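Local coordinates for hypothetical protein CNAG_02591 (Cryptococcus neoformans, PDB 4P5N), which may play a part in primary metabolism of the fungus and is built round a small SH3-like Tudor domain of the hypervirulence-associated family, at residues Gln6-Gln11 / Thr69-Asp74; Gln11-Gly16 / Gly30-Ile35; Pro50-Phe55 / Ala64-Thr69. All coordinates share one frame; numbering follows the deposited sequence.

Contact 1 (Gln6-Gln11 / Thr69-Asp74). With SO4 (sulfate ion), chain E.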
loop_
_atom_site.group_PDB
_atom_site.type_symbol
_atom_site.label_atom_id
_atom_site.label_comp_id
_atom_site.label_asym_id
_atom_site.label_seq_id
_atom_site.Cartn_x
_atom_site.Cartn_y
_atom_site.Cartn_z
ATOM N N GLN A 6 -4.886 14.233 -11.599
ATOM C CA GLN A 6 -5.984 15.026 -11.045
ATOM C C GLN A 6 -6.864 14.232 -10.078
ATOM O O GLN A 6 -6.992 12.993 -10.177
ATOM C CB GLN A 6 -6.819 15.662 -12.160
ATOM C CG GLN A 6 -5.984 16.615 -13.022
ATOM C CD GLN A 6 -6.722 17.245 -14.188
ATOM O OE1 GLN A 6 -7.764 16.747 -14.625
ATOM N NE2 GLN A 6 -6.178 18.353 -14.701
ATOM N N ASP A 7 -7.449 14.955 -9.126
ATOM C CA ASP A 7 -8.378 14.362 -8.157
ATOM C C ASP A 7 -9.795 14.216 -8.735
ATOM O O ASP A 7 -10.004 14.452 -9.939
ATOM C CB ASP A 7 -8.362 15.152 -6.832
ATOM C CG ASP A 7 -9.124 16.463 -6.900
ATOM O OD1 ASP A 7 -9.579 16.884 -7.994
ATOM O OD2 ASP A 7 -9.277 17.083 -5.822
ATOM N N LYS A 8 -10.763 13.851 -7.892
ATOM C CA LYS A 8 -12.132 13.573 -8.399
ATOM C C LYS A 8 -12.861 14.838 -8.830
ATOM O O LYS A 8 -13.935 14.773 -9.421
ATOM C CB LYS A 8 -12.948 12.803 -7.361
ATOM C CG LYS A 8 -13.380 13.612 -6.153
ATOM C CD LYS A 8 -14.206 12.778 -5.181
ATOM C CE LYS A 8 -15.510 12.281 -5.808
ATOM N NZ LYS A 8 -16.382 11.614 -4.805
ATOM N N GLN A 9 -12.270 15.993 -8.517
ATOM C CA GLN A 9 -12.800 17.286 -8.966
ATOM C C GLN A 9 -11.983 17.904 -10.088
ATOM O O GLN A 9 -12.160 19.082 -10.421
ATOM C CB GLN A 9 -12.933 18.247 -7.777
ATOM C CG GLN A 9 -13.843 17.723 -6.652
ATOM C CD GLN A 9 -15.275 17.383 -7.094
ATOM O OE1 GLN A 9 -15.763 17.852 -8.133
ATOM N NE2 GLN A 9 -15.950 16.562 -6.306
ATOM N N GLY A 10 -11.122 17.095 -10.712
ATOM C CA GLY A 10 -10.330 17.567 -11.850
ATOM C C GLY A 10 -9.170 18.475 -11.490
ATOM O O GLY A 10 -8.635 19.180 -12.366
ATOM N N GLN A 11 -8.785 18.482 -10.211
ATOM C CA GLN A 11 -7.760 19.407 -9.726
ATOM C C GLN A 11 -6.405 18.726 -9.685
ATOM O O GLN A 11 -6.301 17.598 -9.204
ATOM C CB GLN A 11 -8.139 19.943 -8.327
ATOM C CG GLN A 11 -9.505 20.639 -8.281
ATOM C CD GLN A 11 -9.623 21.739 -9.319
ATOM O OE1 GLN A 11 -8.892 22.730 -9.272
ATOM N NE2 GLN A 11 -10.517 21.555 -10.291
ATOM N N THR A 69 -10.441 9.123 -7.258
ATOM C CA THR A 69 -11.483 8.912 -6.254
ATOM C C THR A 69 -11.085 9.541 -4.929
ATOM O O THR A 69 -11.679 9.263 -3.883
ATOM C CB THR A 69 -11.730 7.419 -6.027
ATOM O OG1 THR A 69 -10.461 6.775 -5.835
ATOM C CG2 THR A 69 -12.426 6.831 -7.238
ATOM N N LEU A 70 -10.074 10.392 -4.948
ATOM C CA LEU A 70 -9.835 11.153 -3.742
ATOM C C LEU A 70 -10.027 12.633 -4.002
ATOM O O LEU A 70 -10.152 13.052 -5.154
ATOM C CB LEU A 70 -8.508 10.808 -3.097
ATOM C CG LEU A 70 -7.260 10.924 -3.937
ATOM C CD1 LEU A 70 -6.988 12.368 -4.359
ATOM C CD2 LEU A 70 -6.015 10.383 -3.243
ATOM N N THR A 71 -10.065 13.417 -2.928
ATOM C CA THR A 71 -10.224 14.864 -3.044
ATOM C C THR A 71 -8.991 15.563 -2.509
ATOM O O THR A 71 -8.538 15.255 -1.405
ATOM C CB THR A 71 -11.480 15.346 -2.293
ATOM O OG1 THR A 71 -12.616 14.654 -2.804
ATOM C CG2 THR A 71 -11.711 16.867 -2.459
ATOM N N ASP A 72 -8.438 16.490 -3.299
ATOM C CA ASP A 72 -7.312 17.298 -2.841
ATOM C C ASP A 72 -7.918 18.489 -2.100
ATOM O O ASP A 72 -8.449 19.417 -2.723
ATOM C CB ASP A 72 -6.480 17.746 -4.042
ATOM C CG ASP A 72 -5.205 18.466 -3.661
ATOM O OD1 ASP A 72 -5.207 19.249 -2.669
ATOM O OD2 ASP A 72 -4.216 18.285 -4.426
ATOM N N LEU A 73 -7.842 18.463 -0.769
ATOM C CA LEU A 73 -8.474 19.515 0.045
ATOM C C LEU A 73 -7.854 20.881 -0.160
ATOM O O LEU A 73 -8.528 21.895 0.017
ATOM C CB LEU A 73 -8.447 19.140 1.537
ATOM C CG LEU A 73 -9.215 17.839 1.861
ATOM C CD1 LEU A 73 -9.246 17.620 3.367
ATOM C CD2 LEU A 73 -10.635 17.798 1.291
ATOM N N ASP A 74 -6.592 20.904 -0.573
ATOM C CA ASP A 74 -5.916 22.174 -0.837
ATOM C C ASP A 74 -6.298 22.849 -2.153
ATOM O O ASP A 74 -5.875 23.969 -2.425
ATOM C CB ASP A 74 -4.405 21.993 -0.723
ATOM C CG ASP A 74 -3.963 21.739 0.711
ATOM O OD1 ASP A 74 -4.576 22.291 1.639
ATOM O OD2 ASP A 74 -2.996 21.004 0.928
HETATM S S SO4 E . -10.723 3.495 -5.752
HETATM O O1 SO4 E . -11.210 2.176 -6.229
HETATM O O2 SO4 E . -11.906 4.184 -5.192
HETATM O O3 SO4 E . -10.211 4.310 -6.908
HETATM O O4 SO4 E . -9.766 3.275 -4.637
HETATM O O HOH W 1 -10.138 19.486 -5.073
HETATM O O HOH W 2 -14.944 15.900 -3.585
#
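D7 turns its carboxylate toward 69-74 with CG lodged between the backbone N and the carbonyl carbon (chi1 76°). This lets OD2 reach across to T71-D72 while OD1 stays over its own chain. OD2 takes the backbone N of D72 on its anti lone pair, a nearly straight bond of 2.7 Å. A water also donates to D7 OD2 and to D72 O, so this oxygen links two backbone groups of one residue.

OD1 accepts from two backbone nitrogens on opposite faces of the carboxylate, Q9 N at 2.9 Å and Q11 N at 2.8 Å. The first bond makes an Asx turn, superposed on the type I turn D7-G10, and the two donors fix the rotation of the carboxylate. Where the chains come close again, the N of K8 meets L70 O almost head-on at 2.9 Å.

With chi1 at 72° and an extended chi2, K8 lays CD beside T71 OG1 at 3.4 Å; T71 OG1 also shares a water with Q9 NE2. The carboxylates of D7 and D72 stand nearly perpendicular to each other, their OD2 atoms 5.4 Å apart.

L70 packs on V19, while L73 joins T18 through the backbone. Loop 6-11 lies along the outer strand 71-72 by way of D7 and K8, and strand 18-23 is that strand's neighbour in the sheet.

Contact 2 (Gln11-Gly16 / Gly30-Ile35); sequences QNINVG and GQVADI. With CD (cadmium ion), chain D.
I13 and V32 meet through their CG2 methyls at 3.8 Å, the two side chains crossing at about a right angle. V32 CG2 also packs on V53 CG1 of the neighbouring strand 52-56, which I13 reaches with CD1 instead. The same CG2 of I13 lies 4.0 Å from CD1 of I35, whose side chain runs obliquely over it. I35 reaches this far because CG1 stands anti to its carbonyl carbon and the chain then extends (chi2 169°); CD1 ends only 3.2 Å from I13 O, a close apposition of a methyl and a carbonyl.

V15 places CG1 anti to its backbone N (chi1 169°), and that methyl lies 3.6 Å from V32 O, while CG2 lies alongside V32 CG1. The same carbonyl of V32 is gripped by the backbone N of G16 at 2.8 Å, the hydrogen bond joining the two segments. G16 turns the chain with a positive phi. Beyond it, the CG of Q31 packs on G16 O at 3.3 Å, while its amide oxygen turns away to T18 OG1.

D34 points away from 11-16. Its carboxylate binds a cadmium ion through both oxygens, OD2 at 2.7 Å, with E41 as a further ligand, and OD2 also bonds K45 NZ.

A33 and D34 both face L54, a classic beta bulge in strand 26-36. I13 and V15, on the loop before strand 18-23, lie against this strand of the SH3-like Tudor domain.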
loop_
_atom_site.group_PDB
_atom_site.type_symbol
_atom_site.label_atom_id
_atom_site.label_comp_id
_atom_site.label_asym_id
_atom_site.label_seq_id
_atom_site.Cartn_x
_atom_site.Cartn_y
_atom_site.Cartn_z
ATOM N N GLN A 11 -8.785 18.482 -10.211
ATOM C CA GLN A 11 -7.760 19.407 -9.726
ATOM C C GLN A 11 -6.405 18.726 -9.685
ATOM O O GLN A 11 -6.301 17.598 -9.204
ATOM C CB GLN A 11 -8.139 19.943 -8.327
ATOM C CG GLN A 11 -9.505 20.639 -8.281
ATOM C CD GLN A 11 -9.623 21.739 -9.319
ATOM O OE1 GLN A 11 -8.892 22.730 -9.272
ATOM N NE2 GLN A 11 -10.517 21.555 -10.291
ATOM N N ASN A 12 -5.374 19.413 -10.187
ATOM C CA ASN A 12 -4.019 18.883 -10.165
ATOM C C ASN A 12 -3.551 18.604 -8.740
ATOM O O ASN A 12 -3.667 19.474 -7.854
ATOM C CB ASN A 12 -3.061 19.867 -10.851
ATOM C CG ASN A 12 -3.393 20.081 -12.327
ATOM O OD1 ASN A 12 -3.858 19.161 -13.007
ATOM N ND2 ASN A 12 -3.122 21.282 -12.840
ATOM N N ILE A 13 -3.008 17.410 -8.518
ATOM C CA ILE A 13 -2.527 17.031 -7.194
ATOM C C ILE A 13 -1.022 17.262 -7.126
ATOM O O ILE A 13 -0.293 16.835 -8.002
ATOM C CB ILE A 13 -2.834 15.545 -6.867
ATOM C CG1 ILE A 13 -4.347 15.262 -6.955
ATOM C CG2 ILE A 13 -2.242 15.172 -5.502
ATOM C CD1 ILE A 13 -4.691 13.782 -7.003
ATOM N N ASN A 14 -0.570 17.946 -6.079
ATOM C CA ASN A 14 0.845 18.223 -5.890
ATOM C C ASN A 14 1.345 17.541 -4.633
ATOM O O ASN A 14 0.596 17.397 -3.654
ATOM C CB ASN A 14 1.083 19.731 -5.769
ATOM C CG ASN A 14 0.681 20.488 -7.015
ATOM O OD1 ASN A 14 0.988 20.076 -8.142
ATOM N ND2 ASN A 14 -0.000 21.613 -6.823
ATOM N N VAL A 15 2.616 17.145 -4.656
ATOM C CA VAL A 15 3.301 16.686 -3.451
ATOM C C VAL A 15 3.189 17.768 -2.374
ATOM O O VAL A 15 3.347 18.953 -2.660
ATOM C CB VAL A 15 4.765 16.306 -3.748
ATOM C CG1 VAL A 15 5.541 16.102 -2.456
ATOM C CG2 VAL A 15 4.802 15.050 -4.616
ATOM N N GLY A 16 2.838 17.336 -1.160
ATOM C CA GLY A 16 2.594 18.220 -0.026
ATOM C C GLY A 16 1.146 18.641 0.171
ATOM O O GLY A 16 0.807 19.223 1.202
ATOM N N GLY A 30 -4.304 13.051 4.649
ATOM C CA GLY A 30 -2.895 13.378 4.955
ATOM C C GLY A 30 -2.191 13.984 3.756
ATOM O O GLY A 30 -2.804 14.204 2.704
ATOM N N GLN A 31 -0.901 14.256 3.897
ATOM C CA GLN A 31 -0.210 15.006 2.863
ATOM C C GLN A 31 0.465 14.068 1.878
ATOM O O GLN A 31 1.066 13.054 2.270
ATOM C CB GLN A 31 0.787 16.036 3.449
ATOM C CG GLN A 31 0.144 17.380 3.815
ATOM C CD GLN A 31 -0.763 17.254 5.013
ATOM O OE1 GLN A 31 -1.987 17.309 4.909
ATOM N NE2 GLN A 31 -0.155 17.018 6.165
ATOM N N VAL A 32 0.330 14.408 0.600
ATOM C CA VAL A 32 0.923 13.640 -0.483
ATOM C C VAL A 32 2.458 13.616 -0.355
ATOM O O VAL A 32 3.105 14.678 -0.280
ATOM C CB VAL A 32 0.492 14.203 -1.857
ATOM C CG1 VAL A 32 1.143 13.401 -2.971
ATOM C CG2 VAL A 32 -1.039 14.149 -2.001
ATOM N N ALA A 33 3.025 12.407 -0.334
ATOM C CA ALA A 33 4.480 12.209 -0.341
ATOM C C ALA A 33 5.032 11.967 -1.731
ATOM O O ALA A 33 6.181 12.330 -2.025
ATOM C CB ALA A 33 4.877 11.069 0.580
ATOM N N ASP A 34 4.220 11.334 -2.579
ATOM C CA ASP A 34 4.674 10.956 -3.901
ATOM C C ASP A 34 3.486 10.629 -4.796
ATOM O O ASP A 34 2.423 10.235 -4.326
ATOM C CB ASP A 34 5.591 9.731 -3.793
ATOM C CG ASP A 34 6.584 9.628 -4.926
ATOM O OD1 ASP A 34 6.522 10.425 -5.897
ATOM O OD2 ASP A 34 7.438 8.718 -4.855
ATOM N N ILE A 35 3.688 10.818 -6.093
ATOM C CA ILE A 35 2.706 10.492 -7.104
ATOM C C ILE A 35 3.418 9.578 -8.091
ATOM O O ILE A 35 4.394 9.968 -8.732
ATOM C CB ILE A 35 2.192 11.773 -7.785
ATOM C CG1 ILE A 35 1.513 12.677 -6.748
ATOM C CG2 ILE A 35 1.220 11.433 -8.899
ATOM C CD1 ILE A 35 1.205 14.075 -7.223
HETATM CD CD CD D . 8.499 9.533 -7.239
#

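Contact 3 (Pro50-Phe55 / Ala64-Thr69); sequences PPKVLF and AHNPGT. With SO4 (sulfate ion), chain E; SO4 (sulfate ion), chain H.
K52 NZ is gripped by N66 OD1 at 2.7 Å and by O4 of a sulfate ion at 3.0 Å, with K48 O and N49 O as further partners. The bends at chi2 and chi4 of the lysine fold the ammonium toward N66, the two side chains meeting at an oblique angle. The donor lies 20° from the plane of the N66 amide carbonyl. The other end of that amide is equally engaged: ND2 reaches O3 of the same sulfate at 2.9 Å and O3 of a second sulfate, which T69 OG1 also donates to. K48 of the second subunit joins both anions, which probably came from the crystallisation liquor.

The scaffold is the antiparallel beta hairpin of strands 52-56 and 62-65. V53 and H65 form a hydrogen-bonded pair: V53 N donates to H65 O at 2.8 Å and H65 N to V53 O at 2.9 Å. Next to it, L54 and A64 are a non-hydrogen-bonded pair, with A64 CA also close to V53 O and with L54 CD2 pressed tightly on A64 CB at 3.5 Å.

Beyond the strands, P51, after a cis peptide bond, sets its ring across that of P67, CG to CG at 3.6 Å. The CB of P67 packs on V53 CG2, continuing the apolar patch toward V5 and I13. On the face shared with V53, F55 presents its edge to H65 CB.

Through NE2, H65 binds a cadmium ion together with T21, while its ND1 donates in the ring plane to N66 O.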
loop_
_atom_site.group_PDB
_atom_site.type_symbol
_atom_site.label_atom_id
_atom_site.label_comp_id
_atom_site.label_asym_id
_atom_site.label_seq_id
_atom_site.Cartn_x
_atom_site.Cartn_y
_atom_site.Cartn_z
ATOM N N PRO A 50 -0.713 1.928 -11.317
ATOM C CA PRO A 50 -0.622 3.387 -11.391
ATOM C C PRO A 50 -1.738 3.967 -12.267
ATOM O O PRO A 50 -2.305 3.265 -13.120
ATOM C CB PRO A 50 0.764 3.607 -12.022
ATOM C CG PRO A 50 0.979 2.375 -12.875
ATOM C CD PRO A 50 0.381 1.260 -12.047
ATOM N N PRO A 51 -2.092 5.238 -12.049
ATOM C CA PRO A 51 -1.474 6.137 -11.067
ATOM C C PRO A 51 -1.874 5.865 -9.617
ATOM O O PRO A 51 -3.002 5.420 -9.331
ATOM C CB PRO A 51 -1.962 7.527 -11.510
ATOM C CG PRO A 51 -3.290 7.270 -12.175
ATOM C CD PRO A 51 -3.112 5.918 -12.871
ATOM N N LYS A 52 -0.924 6.098 -8.715
ATOM C CA LYS A 52 -1.186 6.008 -7.279
ATOM C C LYS A 52 -0.650 7.239 -6.577
ATOM O O LYS A 52 0.441 7.712 -6.896
ATOM C CB LYS A 52 -0.518 4.772 -6.673
ATOM C CG LYS A 52 -1.263 3.482 -6.932
ATOM C CD LYS A 52 -2.597 3.436 -6.201
ATOM C CE LYS A 52 -3.135 2.018 -6.195
ATOM N NZ LYS A 52 -3.729 1.631 -7.509
ATOM N N VAL A 53 -1.435 7.751 -5.637
ATOM C CA VAL A 53 -1.034 8.852 -4.775
ATOM C C VAL A 53 -0.614 8.204 -3.454
ATOM O O VAL A 53 -1.393 7.496 -2.830
ATOM C CB VAL A 53 -2.204 9.847 -4.571
ATOM C CG1 VAL A 53 -1.826 10.985 -3.625
ATOM C CG2 VAL A 53 -2.630 10.455 -5.903
ATOM N N LEU A 54 0.627 8.448 -3.041
ATOM C CA LEU A 54 1.144 7.896 -1.791
ATOM C C LEU A 54 1.108 8.985 -0.731
ATOM O O LEU A 54 1.659 10.067 -0.942
ATOM C CB LEU A 54 2.586 7.384 -1.951
ATOM C CG LEU A 54 2.920 6.442 -3.120
ATOM C CD1 LEU A 54 4.260 5.741 -2.934
ATOM C CD2 LEU A 54 1.828 5.430 -3.427
ATOM N N PHE A 55 0.434 8.704 0.383
ATOM C CA PHE A 55 0.358 9.646 1.503
ATOM C C PHE A 55 0.264 8.921 2.827
ATOM O O PHE A 55 -0.129 7.758 2.879
ATOM C CB PHE A 55 -0.819 10.647 1.342
ATOM C CG PHE A 55 -2.219 10.038 1.430
ATOM C CD1 PHE A 55 -2.803 9.373 0.345
ATOM C CD2 PHE A 55 -2.990 10.213 2.581
ATOM C CE1 PHE A 55 -4.107 8.871 0.426
ATOM C CE2 PHE A 55 -4.289 9.720 2.671
ATOM C CZ PHE A 55 -4.855 9.051 1.591
ATOM N N ALA A 64 -1.660 3.993 -0.342
ATOM C CA ALA A 64 -1.482 4.220 -1.777
ATOM C C ALA A 64 -2.868 4.190 -2.402
ATOM O O ALA A 64 -3.566 3.157 -2.324
ATOM C CB ALA A 64 -0.595 3.145 -2.391
ATOM N N HIS A 65 -3.299 5.313 -2.981
ATOM C CA HIS A 65 -4.688 5.424 -3.432
ATOM C C HIS A 65 -4.788 5.992 -4.839
ATOM O O HIS A 65 -4.025 6.881 -5.215
ATOM C CB HIS A 65 -5.460 6.334 -2.471
ATOM C CG HIS A 65 -6.950 6.157 -2.507
ATOM N ND1 HIS A 65 -7.752 6.672 -3.509
ATOM C CD2 HIS A 65 -7.784 5.530 -1.647
ATOM C CE1 HIS A 65 -9.015 6.368 -3.263
ATOM N NE2 HIS A 65 -9.065 5.683 -2.133
ATOM N N ASN A 66 -5.745 5.498 -5.616
ATOM C CA ASN A 66 -5.979 6.075 -6.928
ATOM C C ASN A 66 -6.360 7.559 -6.821
ATOM O O ASN A 66 -7.079 7.944 -5.918
ATOM C CB ASN A 66 -7.105 5.322 -7.601
ATOM C CG ASN A 66 -6.744 3.881 -7.873
ATOM O OD1 ASN A 66 -5.573 3.547 -8.010
ATOM N ND2 ASN A 66 -7.759 3.026 -7.999
ATOM N N PRO A 67 -5.903 8.383 -7.770
ATOM C CA PRO A 67 -6.154 9.833 -7.651
ATOM C C PRO A 67 -7.590 10.221 -7.941
ATOM O O PRO A 67 -8.099 11.185 -7.376
ATOM C CB PRO A 67 -5.225 10.441 -8.718
ATOM C CG PRO A 67 -4.970 9.309 -9.693
ATOM C CD PRO A 67 -4.952 8.061 -8.850
ATOM N N GLY A 68 -8.235 9.490 -8.841
ATOM C CA GLY A 68 -9.536 9.905 -9.363
ATOM C C GLY A 68 -10.695 9.732 -8.410
ATOM O O GLY A 68 -11.814 10.150 -8.707
ATOM N N THR A 69 -10.441 9.123 -7.258
ATOM C CA THR A 69 -11.483 8.912 -6.254
ATOM C C THR A 69 -11.085 9.541 -4.929
ATOM O O THR A 69 -11.679 9.263 -3.883
ATOM C CB THR A 69 -11.730 7.419 -6.027
ATOM O OG1 THR A 69 -10.461 6.775 -5.835
ATOM C CG2 THR A 69 -12.426 6.831 -7.238
HETATM S S SO4 E . -10.723 3.495 -5.752
HETATM O O1 SO4 E . -11.210 2.176 -6.229
HETATM O O2 SO4 E . -11.906 4.184 -5.192
HETATM O O3 SO4 E . -10.211 4.310 -6.908
HETATM O O4 SO4 E . -9.766 3.275 -4.637
HETATM S S SO4 H . -6.691 -0.401 -7.001
HETATM O O1 SO4 H . -7.320 -1.593 -6.369
HETATM O O2 SO4 H . -6.387 0.646 -5.988
HETATM O O3 SO4 H . -7.556 0.135 -8.070
HETATM O O4 SO4 H . -5.377 -0.837 -7.532
#

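How the contacts relate
From the N terminus, the loop 6-11 comes first, and its partner 69-74 arrives near the end of the chain. Contact 1 thus closes the longest loop and encloses the others. Contact 2 shares Q11 with it and closes a shorter loop at 30-35, before contact 3 opens; contact 3 then pairs 50-55 with 64-69. The two inner contacts follow in series, joined across the sheet where A33 and D34 bond to the backbone of L54. T69 belongs to both contacts 1 and 3, and P67 CB packs against the carbonyl O of Q6. Together the contacts anchor the N-terminal loop to strands 26-36 and 71-72 and tie strand 52-56 to the edge strand 62-65.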